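Local coordinates for protein glycoside hydrolase (Streptococcus pneumoniae serotype 4, PDB 6ORH) that probably hydrolyses alpha-L-fucosidic linkages as a family 29 glycoside hydrolase, contributing to the breakdown of host-derived carbohydrate antigens, at residues H284-G289 / G414-L419; A340-R345 / S355-A360; P363-L368 / R430-E435; E380-L385 / L441-S446. The protein carries 2 engineered substitutions. One frame throughout, in Å; residues are numbered along the deposited sequence.

Contact 1: H284-G289 / G414-L419. With EDO (1,2-ethanediol), chain L.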
loop_
_atom_site.group_PDB
_atom_site.type_symbol
_atom_site.label_atom_id
_atom_site.label_comp_id
_atom_site.label_asym_id
_atom_site.label_seq_id
_atom_site.Cartn_x
_atom_site.Cartn_y
_atom_site.Cartn_z
ATOM N N HIS A 284 -4.512 -4.466 6.553
ATOM C CA HIS A 284 -3.138 -4.568 6.050
ATOM C C HIS A 284 -2.327 -5.647 6.767
ATOM O O HIS A 284 -1.134 -5.806 6.455
ATOM C CB HIS A 284 -2.432 -3.209 6.114
ATOM C CG HIS A 284 -3.001 -2.233 5.132
ATOM N ND1 HIS A 284 -4.019 -1.360 5.466
ATOM C CD2 HIS A 284 -2.698 -1.973 3.845
ATOM C CE1 HIS A 284 -4.334 -0.613 4.428
ATOM N NE2 HIS A 284 -3.539 -0.971 3.418
ATOM N N SER A 285 -2.977 -6.426 7.660
ATOM C CA SER A 285 -2.275 -7.467 8.394
ATOM C C SER A 285 -3.037 -8.770 8.163
ATOM O O SER A 285 -2.766 -9.526 7.234
ATOM C CB SER A 285 -2.077 -7.085 9.889
ATOM O OG SER A 285 -3.336 -6.783 10.493
ATOM N N VAL A 286 -4.131 -8.956 8.898
ATOM C CA VAL A 286 -4.989 -10.115 8.712
ATOM C C VAL A 286 -5.504 -10.136 7.271
ATOM O O VAL A 286 -5.589 -11.209 6.668
ATOM C CB VAL A 286 -6.138 -10.084 9.750
ATOM C CG1 VAL A 286 -7.188 -11.135 9.414
ATOM C CG2 VAL A 286 -5.560 -10.346 11.157
ATOM N N GLY A 287 -5.861 -8.958 6.745
ATOM C CA GLY A 287 -6.356 -8.854 5.374
ATOM C C GLY A 287 -5.272 -9.060 4.309
ATOM O O GLY A 287 -5.612 -9.105 3.132
ATOM N N ARG A 288 -4.019 -9.255 4.715
ATOM C CA ARG A 288 -2.963 -9.605 3.758
ATOM C C ARG A 288 -2.383 -10.978 4.081
ATOM O O ARG A 288 -1.342 -11.382 3.523
ATOM C CB ARG A 288 -1.902 -8.508 3.673
ATOM C CG ARG A 288 -2.430 -7.293 2.915
ATOM C CD ARG A 288 -1.400 -6.188 2.847
ATOM N NE ARG A 288 -1.932 -5.160 1.962
ATOM C CZ ARG A 288 -1.232 -4.160 1.450
ATOM N NH1 ARG A 288 0.055 -3.978 1.745
ATOM N NH2 ARG A 288 -1.827 -3.353 0.581
ATOM N N GLY A 289 -3.066 -11.726 4.942
ATOM C CA GLY A 289 -2.703 -13.126 5.128
ATOM C C GLY A 289 -1.712 -13.345 6.277
ATOM O O GLY A 289 -1.089 -14.403 6.341
ATOM N N GLY A 414 -2.345 -15.910 -0.333
ATOM C CA GLY A 414 -1.897 -16.482 0.930
ATOM C C GLY A 414 -3.035 -17.196 1.673
ATOM O O GLY A 414 -4.010 -17.652 1.054
ATOM N N TYR A 415 -2.932 -17.248 3.007
ATOM C CA TYR A 415 -3.936 -17.928 3.803
ATOM C C TYR A 415 -5.307 -17.269 3.613
ATOM O O TYR A 415 -6.354 -17.932 3.562
ATOM C CB TYR A 415 -3.564 -17.845 5.285
ATOM C CG TYR A 415 -4.438 -18.736 6.128
ATOM C CD1 TYR A 415 -4.125 -20.078 6.270
ATOM C CD2 TYR A 415 -5.565 -18.216 6.742
ATOM C CE1 TYR A 415 -4.950 -20.916 7.009
ATOM C CE2 TYR A 415 -6.403 -19.038 7.482
ATOM C CZ TYR A 415 -6.086 -20.388 7.593
ATOM O OH TYR A 415 -6.833 -21.239 8.362
ATOM N N LYS A 416 -5.287 -15.937 3.567
ATOM C CA LYS A 416 -6.510 -15.166 3.459
ATOM C C LYS A 416 -6.147 -13.766 2.999
ATOM O O LYS A 416 -5.281 -13.120 3.583
ATOM C CB LYS A 416 -7.159 -15.073 4.844
ATOM C CG LYS A 416 -8.310 -14.079 4.973
ATOM C CD LYS A 416 -8.989 -14.267 6.338
ATOM C CE LYS A 416 -9.992 -13.183 6.675
ATOM N NZ LYS A 416 -10.653 -13.478 7.977
ATOM N N ARG A 417 -6.844 -13.286 1.956
ATOM C CA ARG A 417 -6.625 -11.945 1.444
ATOM C C ARG A 417 -7.982 -11.247 1.418
ATOM O O ARG A 417 -8.937 -11.777 0.837
ATOM C CB ARG A 417 -6.076 -12.023 0.003
ATOM C CG ARG A 417 -5.838 -10.687 -0.689
ATOM C CD ARG A 417 -4.686 -9.931 -0.026
ATOM N NE ARG A 417 -4.577 -8.531 -0.434
ATOM C CZ ARG A 417 -3.712 -8.058 -1.316
ATOM N NH1 ARG A 417 -2.930 -8.868 -2.039
ATOM N NH2 ARG A 417 -3.674 -6.747 -1.514
ATOM N N LEU A 418 -8.047 -10.098 2.081
ATOM C CA LEU A 418 -9.198 -9.211 1.962
ATOM C C LEU A 418 -8.769 -8.118 1.002
ATOM O O LEU A 418 -7.626 -7.637 1.043
ATOM C CB LEU A 418 -9.579 -8.644 3.334
ATOM C CG LEU A 418 -9.972 -9.701 4.357
ATOM C CD1 LEU A 418 -10.155 -9.066 5.747
ATOM C CD2 LEU A 418 -11.248 -10.423 3.931
ATOM N N LEU A 419 -9.616 -7.856 0.018
ATOM C CA LEU A 419 -9.335 -6.719 -0.831
ATOM C C LEU A 419 -10.551 -5.786 -0.900
ATOM O O LEU A 419 -11.625 -6.227 -1.293
ATOM C CB LEU A 419 -8.986 -7.275 -2.213
ATOM C CG LEU A 419 -8.647 -6.214 -3.252
ATOM C CD1 LEU A 419 -7.296 -5.559 -2.928
ATOM C CD2 LEU A 419 -8.595 -6.889 -4.620
HETATM C C1 EDO L . -3.657 -14.837 8.926
HETATM O O1 EDO L . -3.709 -14.880 10.311
HETATM C C2 EDO L . -4.845 -14.046 8.600
HETATM O O2 EDO L . -4.951 -13.781 7.297
HETATM O O HOH W 1 -4.740 -5.198 0.615
HETATM O O HOH W 2 -0.671 -15.910 4.076
#

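Contact 2: A340-R345 / S355-A360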
loop_
_atom_site.group_PDB
_atom_site.type_symbol
_atom_site.label_atom_id
_atom_site.label_comp_id
_atom_site.label_asym_id
_atom_site.label_seq_id
_atom_site.Cartn_x
_atom_site.Cartn_y
_atom_site.Cartn_z
ATOM N N ALA A 340 -13.971 -32.623 -11.144
ATOM C CA ALA A 340 -15.101 -32.496 -10.240
ATOM C C ALA A 340 -14.666 -32.327 -8.785
ATOM O O ALA A 340 -15.341 -31.657 -8.009
ATOM C CB ALA A 340 -16.012 -33.713 -10.418
ATOM N N ASP A 341 -13.550 -32.965 -8.409
ATOM C CA ASP A 341 -13.056 -32.910 -7.041
ATOM C C ASP A 341 -12.495 -31.514 -6.723
ATOM O O ASP A 341 -12.395 -31.171 -5.547
ATOM C CB ASP A 341 -12.009 -33.994 -6.787
ATOM C CG ASP A 341 -12.566 -35.412 -6.700
ATOM O OD1 ASP A 341 -13.793 -35.559 -6.621
ATOM O OD2 ASP A 341 -11.767 -36.352 -6.691
ATOM N N PHE A 342 -12.202 -30.720 -7.762
ATOM C CA PHE A 342 -11.673 -29.361 -7.604
ATOM C C PHE A 342 -12.574 -28.364 -8.335
ATOM O O PHE A 342 -12.107 -27.417 -8.961
ATOM C CB PHE A 342 -10.221 -29.305 -8.113
ATOM C CG PHE A 342 -9.294 -30.091 -7.221
ATOM C CD1 PHE A 342 -8.889 -29.572 -6.004
ATOM C CD2 PHE A 342 -8.905 -31.382 -7.557
ATOM C CE1 PHE A 342 -8.083 -30.316 -5.152
ATOM C CE2 PHE A 342 -8.097 -32.125 -6.708
ATOM C CZ PHE A 342 -7.685 -31.592 -5.504
ATOM N N ALA A 343 -13.896 -28.595 -8.281
ATOM C CA ALA A 343 -14.813 -27.811 -9.090
ATOM C C ALA A 343 -14.954 -26.371 -8.588
ATOM O O ALA A 343 -14.798 -26.077 -7.401
ATOM C CB ALA A 343 -16.173 -28.499 -9.121
ATOM N N CYS A 344 -15.343 -25.487 -9.511
ATOM C CA CYS A 344 -15.583 -24.090 -9.210
ATOM C C CYS A 344 -16.595 -23.897 -8.084
ATOM O O CYS A 344 -16.458 -22.974 -7.284
ATOM C CB CYS A 344 -16.084 -23.330 -10.433
ATOM S SG CYS A 344 -14.945 -23.313 -11.836
ATOM N N ARG A 345 -17.615 -24.770 -8.019
ATOM C CA ARG A 345 -18.689 -24.596 -7.049
ATOM C C ARG A 345 -18.149 -24.695 -5.624
ATOM O O ARG A 345 -18.803 -24.252 -4.681
ATOM C CB ARG A 345 -19.813 -25.615 -7.299
ATOM C CG ARG A 345 -19.379 -27.071 -7.185
ATOM C CD ARG A 345 -20.528 -28.079 -7.067
ATOM N NE ARG A 345 -21.554 -27.679 -6.103
ATOM C CZ ARG A 345 -21.514 -27.865 -4.779
ATOM N NH1 ARG A 345 -20.497 -28.484 -4.200
ATOM N NH2 ARG A 345 -22.520 -27.439 -4.033
ATOM N N SER A 355 -12.427 -27.434 -2.280
ATOM C CA SER A 355 -11.597 -26.403 -2.897
ATOM C C SER A 355 -11.600 -26.523 -4.424
ATOM O O SER A 355 -12.001 -27.551 -4.976
ATOM C CB SER A 355 -10.196 -26.485 -2.385
ATOM O OG SER A 355 -9.544 -27.552 -3.034
ATOM N N TRP A 356 -11.124 -25.458 -5.091
ATOM C CA TRP A 356 -11.049 -25.353 -6.536
ATOM C C TRP A 356 -9.579 -25.283 -6.947
ATOM O O TRP A 356 -8.762 -24.788 -6.179
ATOM C CB TRP A 356 -11.796 -24.104 -7.040
ATOM C CG TRP A 356 -11.427 -23.700 -8.434
ATOM C CD1 TRP A 356 -11.996 -24.125 -9.604
ATOM C CD2 TRP A 356 -10.358 -22.803 -8.824
ATOM N NE1 TRP A 356 -11.375 -23.554 -10.689
ATOM C CE2 TRP A 356 -10.360 -22.736 -10.237
ATOM C CE3 TRP A 356 -9.391 -22.066 -8.119
ATOM C CZ2 TRP A 356 -9.447 -21.961 -10.960
ATOM C CZ3 TRP A 356 -8.498 -21.286 -8.841
ATOM C CH2 TRP A 356 -8.524 -21.218 -10.238
ATOM N N ALA A 357 -9.276 -25.807 -8.129
ATOM C CA ALA A 357 -7.952 -25.756 -8.742
ATOM C C ALA A 357 -8.130 -25.819 -10.250
ATOM O O ALA A 357 -9.168 -26.294 -10.729
ATOM C CB ALA A 357 -7.085 -26.895 -8.251
ATOM N N SER A 358 -7.146 -25.301 -10.997
ATOM C CA SER A 358 -7.135 -25.396 -12.449
ATOM C C SER A 358 -5.699 -25.408 -12.964
ATOM O O SER A 358 -4.871 -24.610 -12.514
ATOM C CB SER A 358 -7.892 -24.273 -13.082
ATOM O OG SER A 358 -7.847 -24.414 -14.499
ATOM N N ASP A 359 -5.432 -26.296 -13.927
ATOM C CA ASP A 359 -4.147 -26.342 -14.608
ATOM C C ASP A 359 -4.247 -25.629 -15.959
ATOM O O ASP A 359 -3.383 -25.801 -16.820
ATOM C CB ASP A 359 -3.667 -27.793 -14.750
ATOM C CG ASP A 359 -4.635 -28.654 -15.548
ATOM O OD1 ASP A 359 -5.739 -28.159 -15.859
ATOM O OD2 ASP A 359 -4.297 -29.822 -15.824
ATOM N N ALA A 360 -5.300 -24.827 -16.158
ATOM C CA ALA A 360 -5.482 -24.103 -17.410
ATOM C C ALA A 360 -4.398 -23.038 -17.562
ATOM O O ALA A 360 -3.818 -22.608 -16.566
ATOM C CB ALA A 360 -6.843 -23.457 -17.469
HETATM O O HOH W 3 -11.353 -30.074 -3.207
#

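Contact 3: P363-L368 / R430-E435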
loop_
_atom_site.group_PDB
_atom_site.type_symbol
_atom_site.label_atom_id
_atom_site.label_comp_id
_atom_site.label_asym_id
_atom_site.label_seq_id
_atom_site.Cartn_x
_atom_site.Cartn_y
_atom_site.Cartn_z
ATOM N N PRO A 363 -4.174 -16.107 -18.405
ATOM C CA PRO A 363 -4.993 -15.871 -17.206
ATOM C C PRO A 363 -6.181 -16.809 -16.996
ATOM O O PRO A 363 -6.811 -17.284 -17.956
ATOM C CB PRO A 363 -5.489 -14.436 -17.400
ATOM C CG PRO A 363 -5.584 -14.278 -18.910
ATOM C CD PRO A 363 -4.431 -15.100 -19.455
ATOM N N ILE A 364 -6.456 -17.105 -15.717
ATOM C CA ILE A 364 -7.635 -17.882 -15.348
ATOM C C ILE A 364 -8.729 -16.954 -14.837
ATOM O O ILE A 364 -8.537 -16.171 -13.902
ATOM C CB ILE A 364 -7.287 -19.018 -14.361
ATOM C CG1 ILE A 364 -6.487 -20.138 -15.024
ATOM C CG2 ILE A 364 -8.563 -19.570 -13.703
ATOM C CD1 ILE A 364 -5.862 -21.131 -14.069
ATOM N N GLN A 365 -9.922 -17.086 -15.435
ATOM C CA GLN A 365 -11.001 -16.183 -15.108
ATOM C C GLN A 365 -12.133 -16.977 -14.467
ATOM O O GLN A 365 -12.718 -17.839 -15.129
ATOM C CB GLN A 365 -11.479 -15.490 -16.382
ATOM C CG GLN A 365 -12.662 -14.570 -16.144
ATOM C CD GLN A 365 -12.850 -13.693 -17.352
ATOM O OE1 GLN A 365 -11.959 -12.926 -17.722
ATOM N NE2 GLN A 365 -13.978 -13.864 -18.018
ATOM N N LEU A 366 -12.403 -16.688 -13.189
ATOM C CA LEU A 366 -13.561 -17.231 -12.480
ATOM C C LEU A 366 -14.642 -16.155 -12.456
ATOM O O LEU A 366 -14.376 -15.009 -12.106
ATOM C CB LEU A 366 -13.152 -17.606 -11.046
ATOM C CG LEU A 366 -12.175 -18.768 -10.932
ATOM C CD1 LEU A 366 -11.511 -18.798 -9.554
ATOM C CD2 LEU A 366 -12.911 -20.078 -11.223
ATOM N N GLU A 367 -15.885 -16.507 -12.834
ATOM C CA GLU A 367 -16.955 -15.520 -12.789
ATOM C C GLU A 367 -18.029 -16.009 -11.822
ATOM O O GLU A 367 -18.446 -17.178 -11.904
ATOM C CB GLU A 367 -17.560 -15.320 -14.184
ATOM C CG GLU A 367 -18.637 -14.240 -14.221
ATOM C CD GLU A 367 -19.036 -13.831 -15.632
ATOM O OE1 GLU A 367 -18.152 -13.726 -16.492
ATOM O OE2 GLU A 367 -20.245 -13.633 -15.881
ATOM N N LEU A 368 -18.430 -15.120 -10.907
ATOM C CA LEU A 368 -19.479 -15.423 -9.937
ATOM C C LEU A 368 -20.748 -14.721 -10.395
ATOM O O LEU A 368 -20.698 -13.550 -10.770
ATOM C CB LEU A 368 -19.118 -14.895 -8.543
ATOM C CG LEU A 368 -18.135 -15.755 -7.749
ATOM C CD1 LEU A 368 -16.736 -15.598 -8.319
ATOM C CD2 LEU A 368 -18.123 -15.362 -6.281
ATOM N N ARG A 430 -15.778 -10.995 -11.577
ATOM C CA ARG A 430 -14.745 -11.874 -12.106
ATOM C C ARG A 430 -13.513 -11.780 -11.213
ATOM O O ARG A 430 -13.120 -10.677 -10.817
ATOM C CB ARG A 430 -14.322 -11.498 -13.530
ATOM C CG ARG A 430 -15.350 -11.925 -14.576
ATOM C CD ARG A 430 -15.215 -11.214 -15.907
ATOM N NE ARG A 430 -16.212 -11.818 -16.807
ATOM C CZ ARG A 430 -16.392 -11.471 -18.085
ATOM N NH1 ARG A 430 -15.628 -10.550 -18.657
ATOM N NH2 ARG A 430 -17.327 -12.076 -18.799
ATOM N N VAL A 431 -12.979 -12.956 -10.876
ATOM C CA VAL A 431 -11.676 -13.060 -10.228
ATOM C C VAL A 431 -10.726 -13.608 -11.285
ATOM O O VAL A 431 -10.932 -14.702 -11.838
ATOM C CB VAL A 431 -11.738 -13.933 -8.957
ATOM C CG1 VAL A 431 -10.344 -14.177 -8.363
ATOM C CG2 VAL A 431 -12.604 -13.235 -7.909
ATOM N N VAL A 432 -9.649 -12.848 -11.563
ATOM C CA VAL A 432 -8.744 -13.231 -12.631
ATOM C C VAL A 432 -7.357 -13.429 -12.031
ATOM O O VAL A 432 -6.759 -12.465 -11.548
ATOM C CB VAL A 432 -8.717 -12.206 -13.779
ATOM C CG1 VAL A 432 -7.854 -12.691 -14.941
ATOM C CG2 VAL A 432 -10.120 -11.868 -14.285
ATOM N N ILE A 433 -6.850 -14.661 -12.148
ATOM C CA ILE A 433 -5.502 -15.016 -11.706
ATOM C C ILE A 433 -4.562 -14.854 -12.903
ATOM O O ILE A 433 -4.693 -15.577 -13.889
ATOM C CB ILE A 433 -5.446 -16.433 -11.101
ATOM C CG1 ILE A 433 -6.391 -16.564 -9.895
ATOM C CG2 ILE A 433 -4.007 -16.818 -10.740
ATOM C CD1 ILE A 433 -6.534 -17.977 -9.400
ATOM N N THR A 434 -3.549 -13.978 -12.780
ATOM C CA THR A 434 -2.726 -13.593 -13.928
ATOM C C THR A 434 -1.287 -14.090 -13.810
ATOM O O THR A 434 -0.556 -14.186 -14.806
ATOM C CB THR A 434 -2.809 -12.089 -14.219
ATOM O OG1 THR A 434 -2.219 -11.355 -13.127
ATOM C CG2 THR A 434 -4.233 -11.636 -14.465
ATOM N N GLU A 435 -0.853 -14.383 -12.583
ATOM C CA GLU A 435 0.477 -14.951 -12.390
ATOM C C GLU A 435 0.470 -15.894 -11.186
ATOM O O GLU A 435 -0.143 -15.583 -10.168
ATOM C CB GLU A 435 1.510 -13.832 -12.180
ATOM C CG GLU A 435 2.915 -14.387 -12.252
ATOM C CD GLU A 435 3.998 -13.364 -11.993
ATOM O OE1 GLU A 435 3.970 -12.320 -12.675
ATOM O OE2 GLU A 435 4.921 -13.663 -11.177
#

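Contact 4: E380-L385 / L441-S446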
loop_
_atom_site.group_PDB
_atom_site.type_symbol
_atom_site.label_atom_id
_atom_site.label_comp_id
_atom_site.label_asym_id
_atom_site.label_seq_id
_atom_site.Cartn_x
_atom_site.Cartn_y
_atom_site.Cartn_z
ATOM N N GLU A 380 -12.980 -11.536 -0.302
ATOM C CA GLU A 380 -12.013 -12.398 0.389
ATOM C C GLU A 380 -11.679 -13.595 -0.502
ATOM O O GLU A 380 -12.567 -14.247 -1.067
ATOM C CB GLU A 380 -12.589 -12.867 1.737
ATOM C CG GLU A 380 -11.686 -13.918 2.423
ATOM C CD GLU A 380 -12.293 -14.469 3.708
ATOM O OE1 GLU A 380 -13.039 -13.732 4.367
ATOM O OE2 GLU A 380 -11.995 -15.639 4.053
ATOM N N LEU A 381 -10.374 -13.905 -0.646
ATOM C CA LEU A 381 -9.904 -15.077 -1.370
ATOM C C LEU A 381 -9.006 -15.855 -0.404
ATOM O O LEU A 381 -8.307 -15.226 0.406
ATOM C CB LEU A 381 -9.054 -14.614 -2.566
ATOM C CG LEU A 381 -9.702 -13.649 -3.568
ATOM C CD1 LEU A 381 -8.688 -13.268 -4.651
ATOM C CD2 LEU A 381 -10.940 -14.262 -4.201
ATOM N N ARG A 382 -8.966 -17.182 -0.516
ATOM C CA ARG A 382 -8.029 -17.977 0.290
ATOM C C ARG A 382 -7.384 -19.065 -0.563
ATOM O O ARG A 382 -8.048 -19.773 -1.336
ATOM C CB ARG A 382 -8.735 -18.702 1.442
ATOM C CG ARG A 382 -9.391 -17.772 2.451
ATOM C CD ARG A 382 -9.686 -18.550 3.733
ATOM N NE ARG A 382 -10.438 -17.747 4.681
ATOM C CZ ARG A 382 -10.614 -18.109 5.954
ATOM N NH1 ARG A 382 -10.069 -19.237 6.385
ATOM N NH2 ARG A 382 -11.313 -17.348 6.778
ATOM N N GLU A 383 -6.068 -19.227 -0.389
ATOM C CA GLU A 383 -5.351 -20.332 -1.002
ATOM C C GLU A 383 -5.427 -21.569 -0.120
ATOM O O GLU A 383 -5.960 -21.516 0.982
ATOM C CB GLU A 383 -3.875 -20.002 -1.264
ATOM C CG GLU A 383 -3.706 -19.157 -2.493
ATOM C CD GLU A 383 -2.256 -18.862 -2.817
ATOM O OE1 GLU A 383 -1.684 -17.962 -2.145
ATOM O OE2 GLU A 383 -1.750 -19.442 -3.800
ATOM N N ASP A 384 -4.923 -22.696 -0.622
ATOM C CA ASP A 384 -4.806 -23.862 0.231
ATOM C C ASP A 384 -3.338 -24.079 0.582
ATOM O O ASP A 384 -2.612 -24.721 -0.167
ATOM C CB ASP A 384 -5.392 -25.121 -0.426
ATOM C CG ASP A 384 -5.297 -26.373 0.437
ATOM O OD1 ASP A 384 -4.760 -26.316 1.578
ATOM O OD2 ASP A 384 -5.742 -27.430 -0.057
ATOM N N LEU A 385 -2.908 -23.513 1.702
ATOM C CA LEU A 385 -1.471 -23.448 1.935
ATOM C C LEU A 385 -0.906 -24.807 2.333
ATOM O O LEU A 385 0.311 -24.946 2.383
ATOM C CB LEU A 385 -1.134 -22.368 2.974
ATOM C CG LEU A 385 -1.402 -20.918 2.582
ATOM C CD1 LEU A 385 -0.791 -19.991 3.625
ATOM C CD2 LEU A 385 -0.898 -20.570 1.176
ATOM N N LEU A 441 -4.786 -22.974 -6.564
ATOM C CA LEU A 441 -5.902 -23.492 -5.773
ATOM C C LEU A 441 -6.495 -22.338 -4.973
ATOM O O LEU A 441 -5.767 -21.498 -4.418
ATOM C CB LEU A 441 -5.429 -24.568 -4.793
ATOM C CG LEU A 441 -4.852 -25.834 -5.415
ATOM C CD1 LEU A 441 -3.335 -25.754 -5.388
ATOM C CD2 LEU A 441 -5.321 -27.062 -4.640
ATOM N N LEU A 442 -7.825 -22.348 -4.831
ATOM C CA LEU A 442 -8.474 -21.450 -3.889
ATOM C C LEU A 442 -9.506 -22.281 -3.136
ATOM O O LEU A 442 -10.112 -23.175 -3.744
ATOM C CB LEU A 442 -9.190 -20.310 -4.618
ATOM C CG LEU A 442 -8.331 -19.249 -5.314
ATOM C CD1 LEU A 442 -9.248 -18.319 -6.090
ATOM C CD2 LEU A 442 -7.531 -18.454 -4.276
ATOM N N THR A 443 -9.712 -21.965 -1.854
ATOM C CA THR A 443 -10.651 -22.716 -1.030
ATOM C C THR A 443 -11.983 -21.990 -0.883
ATOM O O THR A 443 -12.977 -22.610 -0.490
ATOM C CB THR A 443 -10.083 -23.002 0.363
ATOM O OG1 THR A 443 -9.878 -21.780 1.093
ATOM C CG2 THR A 443 -8.802 -23.807 0.300
ATOM N N LYS A 444 -12.014 -20.704 -1.205
ATOM C CA LYS A 444 -13.142 -19.858 -0.847
ATOM C C LYS A 444 -13.023 -18.521 -1.576
ATOM O O LYS A 444 -11.912 -17.968 -1.733
ATOM C CB LYS A 444 -13.066 -19.559 0.655
ATOM C CG LYS A 444 -14.224 -18.786 1.279
ATOM C CD LYS A 444 -13.822 -18.483 2.716
ATOM C CE LYS A 444 -14.532 -17.310 3.333
ATOM N NZ LYS A 444 -14.092 -17.142 4.725
ATOM N N ILE A 445 -14.176 -18.016 -2.044
ATOM C CA ILE A 445 -14.344 -16.619 -2.409
ATOM C C ILE A 445 -15.575 -16.119 -1.652
ATOM O O ILE A 445 -16.626 -16.766 -1.723
ATOM C CB ILE A 445 -14.512 -16.403 -3.930
ATOM C CG1 ILE A 445 -13.283 -16.854 -4.729
ATOM C CG2 ILE A 445 -14.848 -14.949 -4.230
ATOM C CD1 ILE A 445 -13.580 -17.123 -6.181
ATOM N N SER A 446 -15.395 -15.043 -0.886
ATOM C CA SER A 446 -16.458 -14.422 -0.101
ATOM C C SER A 446 -16.568 -12.942 -0.457
ATOM O O SER A 446 -15.603 -12.347 -0.940
ATOM C CB SER A 446 -16.248 -14.634 1.395
ATOM O OG SER A 446 -16.267 -16.042 1.697
HETATM O O HOH W 4 -2.946 -21.479 -4.818
#

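Contact 1: H284-G289 / G414-L419
Arg288 and Arg417 run side by side in the same direction, their guanidinium planes turned 67° apart. CG of Arg288 lies over one face of the Arg417 guanidinium, 4.2 Å from Arg417 NE, and a water joins the two charged ends, accepting from Arg288 NE at 3.1 Å and from Arg417 NH2 at 2.8 Å. CB of Arg417 leaves the strand away from residues 284-289, but a bend at the second torsion (chi2 68°) brings Arg417 CD back to 3.4 Å from Gly287 O. Farther out, Arg288 NH1 bonds to Ala219 O, while Arg417 NH1 bonds to Thr412 O and forms a salt bridge with Asp221. Here the loop behind helix 275-284 of the TIM-barrel-type fucosidase domain meets the start of strand 417-426 in the F5/8 type C-like domain, and the contact is a buried piece of the interface between them. Leu418 N donates to Gly287 O at 2.8 Å, and Leu418 CB and CD1 both rest 3.8 Å from Gly287 CA, with no side chain to hold them off. At the other end a second water connects Gly289 O with Tyr415 N. An ethanediol, probably from the crystallisation liquor, donates through O2 to Val286 O at 2.7 Å and sits beside Lys416 CB; the extended Lys416 chain carries NZ onward to Glu22 and Tyr323 OH.

Contact 2: A340-R345 / S355-A360
Strand 356-357, an outermost strand of one sheet of the F5/8 type C-like domain, meets Phe342 to Cys344 at the base of a loop holding His346, Asp349, Leu351 and Ser354, calcium-binding residues whose ion is not bound to this chain here. With CG of Trp356 anti to its own N (chi1 162°), the indole turns an edge to the Ala343 backbone and puts Trp356 CD1 3.4 Å from Phe342 O. Cys344 SG approaches the five-membered ring of Trp356 obliquely, 4.5 Å from the centroid and 57° off the normal; Trp356 NE1 bonds to Pro336 O. The Phe342 ring presents its edge to Ser355 OG, with Phe342 CD1 at 3.7 Å, and meets Ala357 CB obliquely. A water takes the Ser355 N hydrogen at 3.0 Å and donates to Asp341 O. The one direct hydrogen bond across, Ala357 N to Phe342 O at 3.4 Å, is weak, so side-chain packing, CA-H...O contacts and the bridging water probably carry much of the joining.

Contact 3: P363-L368 / R430-E435
Glu367 OE1 takes two hydrogens from Arg430, side-on: NE of Arg430 at 2.7 Å and NH2 of Arg430 at 3.0 Å. The oxygen lies in the guanidinium plane, whereas both nitrogens reach it from the same face of the carboxylate, NH2 on the syn side and NE from 46° above the plane. Over one face of that guanidinium comes the Gln365 amide, tilted 22° from it, with Gln365 NE2 3.3 Å from Arg430 NE; both are donors, so NE2 rests on the face, offset toward the rim, without a hydrogen bond. Two antiparallel strands supply the register: Ile364 and Ile433 exchange a pair of backbone bonds, as do Leu366 and Val431 (Leu366 N to Val431 O and Val431 N to Leu366 O, both 2.8 Å). These four residues share the face turned to the domain core, where Trp356 packs. At the strand end Pro363 CB touches Val432 CG1 at 3.8 Å. Beyond the first shell, Arg430 makes a cation-pi contact with Trp404, a glycan-pocket residue, and a salt bridge through NH1 to Glu176 of the second subunit. The grip of Glu367 thus probably fixes the rotation of a guanidinium shared between the sheet, that pocket and the dimer.

Contact 4: E380-L385 / L441-S446
Glu380 OE2 is gripped by two cations: Lys444 NZ, from the other strand, comes from above the carboxylate plane at 2.7 Å, and Arg382 NE, two residues along its own strand, meets it nearly end-on, also at 2.7 Å. This salt-bridge network lies on one face of an antiparallel strand pair in the F5/8 type C-like beta-sandwich, strands 378-382 and 441-448. The two cations lie side by side with Arg382 NH2 3.5 Å from Lys444 NZ, a closeness the shared carboxylate would offset; Glu380 OE1 is bound in turn by Tyr448 OH. Extended chains of Glu380 (chi1 173°, CG anti to N) and Lys444 carry the charges out to their meeting point. Glu380 and Ser446 exchange backbone bonds, Glu380 N to Ser446 O at 2.8 Å, and farther along Thr443 N donates to Arg382 O at 2.8 Å. On the opposite face Leu381 and Ile445 point the same way, Leu381 CD2 lying 3.5 Å from Ile445 CG1. Thr443 is a calcium-binding residue whose ion is not bound to this chain. Its OG1 stands between N and the carbonyl carbon (chi1 64°), 3.3 Å from Arg382 CB, while Thr443 CG2 rests 3.7 Å from Asp384 CB.

In the fold
From the N terminus, contact 1 opens first, in the fucosidase domain, and closes only at 414-419, tying the TIM-barrel-type part to the sandwich. Within that span contact 2 opens and closes over a short calcium-site loop, in series with contacts 3 and 4. Contact 3 starts at 363-368 and contact 4 at 380-385; both end after contact 1 has closed, at 430-435 and 441-446, so contacts 1, 3 and 4 cross one another. Contacts 3 and 4 belong to the two facing sheets, whose apolar side chains meet, Leu366 with Leu442 and Leu368 with Ile445. Contact 2 borders both through Trp356. Neighbouring strands 417-426 and 378-382 link contact 1 directly to contact 4.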